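Local coordinates for XAC2610 protein (Xanthomonas axonopodis pv. citri, PDB 4QTQ) that probably acts as an immunity protein that inhibits a peptidoglycan hydrolase effector linked to the type IV secretion system, and binds a calcium ion, at residues 42-47 and 71-76; 166-171 and 190-195. One frame throughout, in Å; residues are numbered along the deposited sequence.

Interactions 1 and 2 lie in separate antiparallel sheets of a nearly all-beta chain. Their centres are 33 Å apart and their nearest atoms about 23 Å apart, so they do not touch. Along the chain they follow in series. Interaction 1 (42-47 with 71-76) joins two strands of a small three-stranded sheet and is partly buried. Interaction 2 (166-171 with 190-195) is a surface contact where the start of strand 168-176 meets the end of strand 181-190 and the loop that follows. Its centre is about 26 Å from the chain centre, against about 16 Å for interaction 1. The calcium ligands D98, N100, D102, H104 and D106 belong to neither contact. Both contacts contain an Asx turn.

Interaction 1. Residues 42-47 and 71-76; sequences PGIMLC and YVDSNS
L46 lies alongside the Y71 ring, the two side chains pointing the same way. CD1 of L46 sits over one ring face, 3.9 Å from the centroid and 21° off the ring normal: a CH-pi contact. The leucine reaches it with CG anti to the backbone N (chi1 165°). I44 comes to the same ring from another direction. Its CG2 meets the edge near the ring plane, 4.2 Å from CD2 of Y71.

The other branch of I44 runs across D73. CG1 of I44 lies 3.6 Å from CG of D73, so an aliphatic chain rests against the carboxylate. I44, L46, Y71 and D73 share one face of the sheet. M45 and V72 are on the other, where CG2 of V72 is 4.1 Å from SG of C47.

The backbones pair antiparallel. M45 and V72 form a hydrogen-bonded pair, with non-hydrogen-bonded pairs I44-D73 and L46-Y71 beside it. N of V72 gives a fairly straight bond to O of M45 (2.9 Å). Past the paired strands, N of S74 reaches O of G43 at 2.8 Å.

D73 opens an Asx turn. Its OD1 accepts N of N75 at 2.8 Å, from above the carboxylate plane. A type I turn from D73 to S76 overlaps it. A water lies 2.8 Å from both OD1 of D73 and O of P42, but it has more acceptors in reach than protons.

Strand 44-47 is the middle strand of its sheet, between 38-41 and 70-73. C47 is disulfide-bonded to C37, just before strand 38-41. Y71 stacks on W110 of strand 106-112, in the six-stranded sheet that includes the calcium ligand D106.

Interaction 2. Residues 166-171 and 190-195; sequences CCIHVF and DTNDPA
An Asx turn at the end of strand 181-190 meets the start of strand 168-176. C167 and T191 make the backbone link: N of T191 donates to O of C167 at 2.8 Å, nearly straight (175°). One step along, I168 and D190 form an antiparallel non-hydrogen-bonded pair.

OD1 of D190 closes the turn. It accepts the backbone N of N192 at 3.0 Å, nearly along its C-O axis. The N192 side chain folds back beside I168, and its ND2 adds a weak bond to the same oxygen. I168 crosses both polar side chains at a slant, its CG1 4.0 Å from ND2 of N192 and 4.2 Å from CG of D190. The C167 side chain points toward the turn and lies near the N192 amide, but C167 has two conformers, so their closeness is doubtful. A water bonds weakly to O of C167 and OG1 of T191; its contact with ND1 of H169 is too short to be trusted.

D164, before the strand, accepts N of I168 through OD1. Strand 168-176 lies between 157-163 and 181-190. The turn leads on to strand 198-205, where K198 bonds to the backbone of D190.

Interaction 1. Residues 42-47 and 71-76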
loop_
_atom_site.group_PDB
_atom_site.type_symbol
_atom_site.label_atom_id
_atom_site.label_comp_id
_atom_site.label_asym_id
_atom_site.label_seq_id
_atom_site.Cartn_x
_atom_site.Cartn_y
_atom_site.Cartn_z
ATOM N N PRO A 42 -17.866 -0.288 -11.356
ATOM C CA PRO A 42 -18.379 1.072 -11.236
ATOM C C PRO A 42 -17.394 2.082 -10.616
ATOM O O PRO A 42 -16.866 1.872 -9.511
ATOM C CB PRO A 42 -19.632 0.901 -10.360
ATOM C CG PRO A 42 -20.098 -0.481 -10.667
ATOM C CD PRO A 42 -18.853 -1.288 -10.895
ATOM N N GLY A 43 -17.140 3.159 -11.349
ATOM C CA GLY A 43 -16.245 4.215 -10.896
ATOM C C GLY A 43 -14.755 3.903 -10.997
ATOM O O GLY A 43 -13.949 4.731 -10.605
ATOM N N ILE A 44 -14.378 2.733 -11.517
ATOM C CA ILE A 44 -12.975 2.291 -11.494
ATOM C C ILE A 44 -12.450 1.881 -12.874
ATOM O O ILE A 44 -12.922 0.912 -13.460
ATOM C CB ILE A 44 -12.745 1.115 -10.505
ATOM C CG1 ILE A 44 -13.076 1.545 -9.069
ATOM C CG2 ILE A 44 -11.287 0.646 -10.562
ATOM C CD1 ILE A 44 -13.152 0.412 -8.070
ATOM N N MET A 45 -11.450 2.611 -13.365
ATOM C CA MET A 45 -10.792 2.284 -14.617
ATOM C C MET A 45 -9.493 1.540 -14.350
ATOM O O MET A 45 -8.726 1.914 -13.465
ATOM C CB MET A 45 -10.471 3.555 -15.414
ATOM C CG MET A 45 -11.640 4.495 -15.669
ATOM S SD MET A 45 -12.940 3.799 -16.706
ATOM C CE MET A 45 -12.108 3.607 -18.278
ATOM N N LEU A 46 -9.254 0.487 -15.121
ATOM C CA LEU A 46 -7.947 -0.164 -15.186
ATOM C C LEU A 46 -7.121 0.478 -16.317
ATOM O O LEU A 46 -7.496 0.422 -17.495
ATOM C CB LEU A 46 -8.110 -1.667 -15.427
ATOM C CG LEU A 46 -6.878 -2.469 -15.863
ATOM C CD1 LEU A 46 -5.731 -2.322 -14.872
ATOM C CD2 LEU A 46 -7.269 -3.932 -16.036
ATOM N N CYS A 47 -6.005 1.098 -15.941
ATOM C CA CYS A 47 -5.080 1.704 -16.884
ATOM C C CYS A 47 -3.781 0.933 -16.885
ATOM O O CYS A 47 -2.981 1.069 -15.959
ATOM C CB CYS A 47 -4.799 3.148 -16.481
ATOM S SG CYS A 47 -6.298 4.138 -16.379
ATOM N N TYR A 71 -5.131 1.299 -11.121
ATOM C CA TYR A 71 -6.570 1.272 -10.910
ATOM C C TYR A 71 -6.975 2.619 -10.361
ATOM O O TYR A 71 -6.643 2.945 -9.223
ATOM C CB TYR A 71 -6.961 0.168 -9.932
ATOM C CG TYR A 71 -6.828 -1.214 -10.518
ATOM C CD1 TYR A 71 -5.602 -1.868 -10.533
ATOM C CD2 TYR A 71 -7.928 -1.871 -11.050
ATOM C CE1 TYR A 71 -5.470 -3.126 -11.088
ATOM C CE2 TYR A 71 -7.810 -3.140 -11.596
ATOM C CZ TYR A 71 -6.584 -3.759 -11.618
ATOM O OH TYR A 71 -6.464 -5.023 -12.162
ATOM N N VAL A 72 -7.685 3.378 -11.192
ATOM C CA VAL A 72 -8.148 4.735 -10.879
ATOM C C VAL A 72 -9.608 4.706 -10.414
ATOM O O VAL A 72 -10.533 4.530 -11.216
ATOM C CB VAL A 72 -8.025 5.654 -12.120
ATOM C CG1 VAL A 72 -8.498 7.071 -11.806
ATOM C CG2 VAL A 72 -6.590 5.673 -12.624
ATOM N N ASP A 73 -9.805 4.869 -9.115
ATOM C CA ASP A 73 -11.137 4.889 -8.536
ATOM C C ASP A 73 -11.548 6.346 -8.411
ATOM O O ASP A 73 -11.036 7.087 -7.555
ATOM C CB ASP A 73 -11.127 4.186 -7.178
ATOM C CG ASP A 73 -12.506 4.095 -6.542
ATOM O OD1 ASP A 73 -13.468 4.755 -7.016
ATOM O OD2 ASP A 73 -12.616 3.366 -5.536
ATOM N N SER A 74 -12.471 6.760 -9.275
ATOM C CA SER A 74 -12.946 8.136 -9.277
ATOM C C SER A 74 -13.789 8.484 -8.041
ATOM O O SER A 74 -14.064 9.653 -7.812
ATOM C CB SER A 74 -13.734 8.445 -10.556
ATOM O OG SER A 74 -14.994 7.798 -10.522
ATOM N N ASN A 75 -14.176 7.479 -7.255
ATOM C CA ASN A 75 -14.897 7.684 -5.991
ATOM C C ASN A 75 -14.003 7.586 -4.734
ATOM O O ASN A 75 -14.485 7.794 -3.611
ATOM C CB ASN A 75 -16.072 6.692 -5.918
ATOM C CG ASN A 75 -17.055 6.877 -7.068
ATOM O OD1 ASN A 75 -17.440 5.927 -7.747
ATOM N ND2 ASN A 75 -17.445 8.111 -7.303
ATOM N N SER A 76 -12.711 7.275 -4.924
ATOM C CA SER A 76 -11.732 7.218 -3.828
ATOM C C SER A 76 -10.288 7.316 -4.377
ATOM O O SER A 76 -9.499 6.369 -4.319
ATOM C CB SER A 76 -11.926 5.940 -3.012
ATOM O OG SER A 76 -11.286 6.038 -1.752
HETATM O O HOH W 1 -15.832 3.390 -7.351
#

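Interaction 2. Residues 166-171 and 190-195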
loop_
_atom_site.group_PDB
_atom_site.type_symbol
_atom_site.label_atom_id
_atom_site.label_comp_id
_atom_site.label_asym_id
_atom_site.label_seq_id
_atom_site.Cartn_x
_atom_site.Cartn_y
_atom_site.Cartn_z
ATOM N N CYS A 166 -12.145 -16.935 6.419
ATOM C CA CYS A 166 -13.117 -17.746 7.137
ATOM C C CYS A 166 -12.659 -17.992 8.575
ATOM O O CYS A 166 -12.915 -17.180 9.459
ATOM C CB CYS A 166 -13.352 -19.083 6.400
ATOM S SG CYS A 166 -14.134 -18.951 4.767
ATOM N N CYS A 167 -11.950 -19.096 8.777
ATOM C CA CYS A 167 -11.547 -19.647 10.063
ATOM C C CYS A 167 -10.028 -19.651 10.280
ATOM O O CYS A 167 -9.554 -20.068 11.338
ATOM C CB CYS A 167 -11.990 -21.102 10.044
ATOM S SG CYS A 167 -11.782 -21.793 8.377
ATOM N N ILE A 168 -9.270 -19.285 9.247
ATOM C CA ILE A 168 -7.819 -19.175 9.368
ATOM C C ILE A 168 -7.447 -17.719 9.124
ATOM O O ILE A 168 -7.742 -17.163 8.069
ATOM C CB ILE A 168 -7.061 -20.130 8.422
ATOM C CG1 ILE A 168 -7.281 -21.575 8.883
ATOM C CG2 ILE A 168 -5.573 -19.808 8.432
ATOM C CD1 ILE A 168 -6.673 -22.624 7.979
ATOM N N HIS A 169 -6.836 -17.104 10.133
ATOM C CA HIS A 169 -6.394 -15.725 10.062
ATOM C C HIS A 169 -4.921 -15.681 10.379
ATOM O O HIS A 169 -4.465 -16.315 11.340
ATOM C CB HIS A 169 -7.146 -14.862 11.070
ATOM C CG HIS A 169 -8.627 -14.879 10.881
ATOM N ND1 HIS A 169 -9.475 -15.567 11.721
ATOM C CD2 HIS A 169 -9.412 -14.312 9.934
ATOM C CE1 HIS A 169 -10.719 -15.420 11.304
ATOM N NE2 HIS A 169 -10.709 -14.665 10.219
ATOM N N VAL A 170 -4.181 -14.928 9.575
ATOM C CA VAL A 170 -2.742 -14.768 9.776
ATOM C C VAL A 170 -2.460 -13.293 10.015
ATOM O O VAL A 170 -2.947 -12.437 9.268
ATOM C CB VAL A 170 -1.935 -15.282 8.578
ATOM C CG1 VAL A 170 -0.436 -15.118 8.835
ATOM C CG2 VAL A 170 -2.296 -16.735 8.296
ATOM N N PHE A 171 -1.718 -13.008 11.082
ATOM C CA PHE A 171 -1.410 -11.641 11.472
ATOM C C PHE A 171 0.100 -11.487 11.447
ATOM O O PHE A 171 0.799 -12.072 12.259
ATOM C CB PHE A 171 -1.965 -11.321 12.864
ATOM C CG PHE A 171 -3.450 -11.538 12.992
ATOM C CD1 PHE A 171 -4.343 -10.555 12.610
ATOM C CD2 PHE A 171 -3.953 -12.733 13.501
ATOM C CE1 PHE A 171 -5.710 -10.758 12.723
ATOM C CE2 PHE A 171 -5.312 -12.934 13.617
ATOM C CZ PHE A 171 -6.194 -11.947 13.232
ATOM N N ASP A 190 -6.446 -20.594 14.045
ATOM C CA ASP A 190 -7.303 -21.564 13.366
ATOM C C ASP A 190 -8.541 -21.821 14.240
ATOM O O ASP A 190 -8.441 -22.424 15.321
ATOM C CB ASP A 190 -6.509 -22.854 13.122
ATOM C CG ASP A 190 -7.291 -23.916 12.347
ATOM O OD1 ASP A 190 -8.545 -23.892 12.322
ATOM O OD2 ASP A 190 -6.619 -24.797 11.765
ATOM N N THR A 191 -9.695 -21.345 13.775
ATOM C CA THR A 191 -10.971 -21.486 14.487
ATOM C C THR A 191 -11.948 -22.407 13.739
ATOM O O THR A 191 -13.174 -22.250 13.843
ATOM C CB THR A 191 -11.606 -20.094 14.716
ATOM O OG1 THR A 191 -10.699 -19.292 15.476
ATOM C CG2 THR A 191 -12.928 -20.175 15.479
ATOM N N ASN A 192 -11.415 -23.379 12.994
ATOM C CA ASN A 192 -12.263 -24.363 12.292
ATOM C C ASN A 192 -13.137 -25.163 13.268
ATOM O O ASN A 192 -14.302 -25.464 12.973
ATOM C CB ASN A 192 -11.414 -25.285 11.408
ATOM C CG ASN A 192 -11.100 -24.663 10.055
ATOM O OD1 ASN A 192 -12.006 -24.296 9.311
ATOM N ND2 ASN A 192 -9.821 -24.556 9.726
ATOM N N ASP A 193 -12.547 -25.514 14.413
ATOM C CA ASP A 193 -13.289 -26.030 15.564
ATOM C C ASP A 193 -13.400 -24.902 16.595
ATOM O O ASP A 193 -12.477 -24.685 17.389
ATOM C CB ASP A 193 -12.580 -27.256 16.164
ATOM C CG ASP A 193 -13.325 -27.852 17.355
ATOM O OD1 ASP A 193 -14.348 -27.281 17.787
ATOM O OD2 ASP A 193 -12.879 -28.899 17.867
ATOM N N PRO A 194 -14.528 -24.159 16.581
ATOM C CA PRO A 194 -14.742 -23.093 17.570
ATOM C C PRO A 194 -14.528 -23.512 19.024
ATOM O O PRO A 194 -14.086 -22.694 19.834
ATOM C CB PRO A 194 -16.207 -22.715 17.344
ATOM C CG PRO A 194 -16.404 -22.937 15.887
ATOM C CD PRO A 194 -15.579 -24.144 15.543
ATOM N N ALA A 195 -14.846 -24.767 19.344
ATOM C CA ALA A 195 -14.656 -25.308 20.691
ATOM C C ALA A 195 -13.191 -25.647 21.004
ATOM O O ALA A 195 -12.834 -25.838 22.169
ATOM C CB ALA A 195 -15.539 -26.533 20.890
HETATM O O HOH W 2 -9.376 -17.839 12.814
#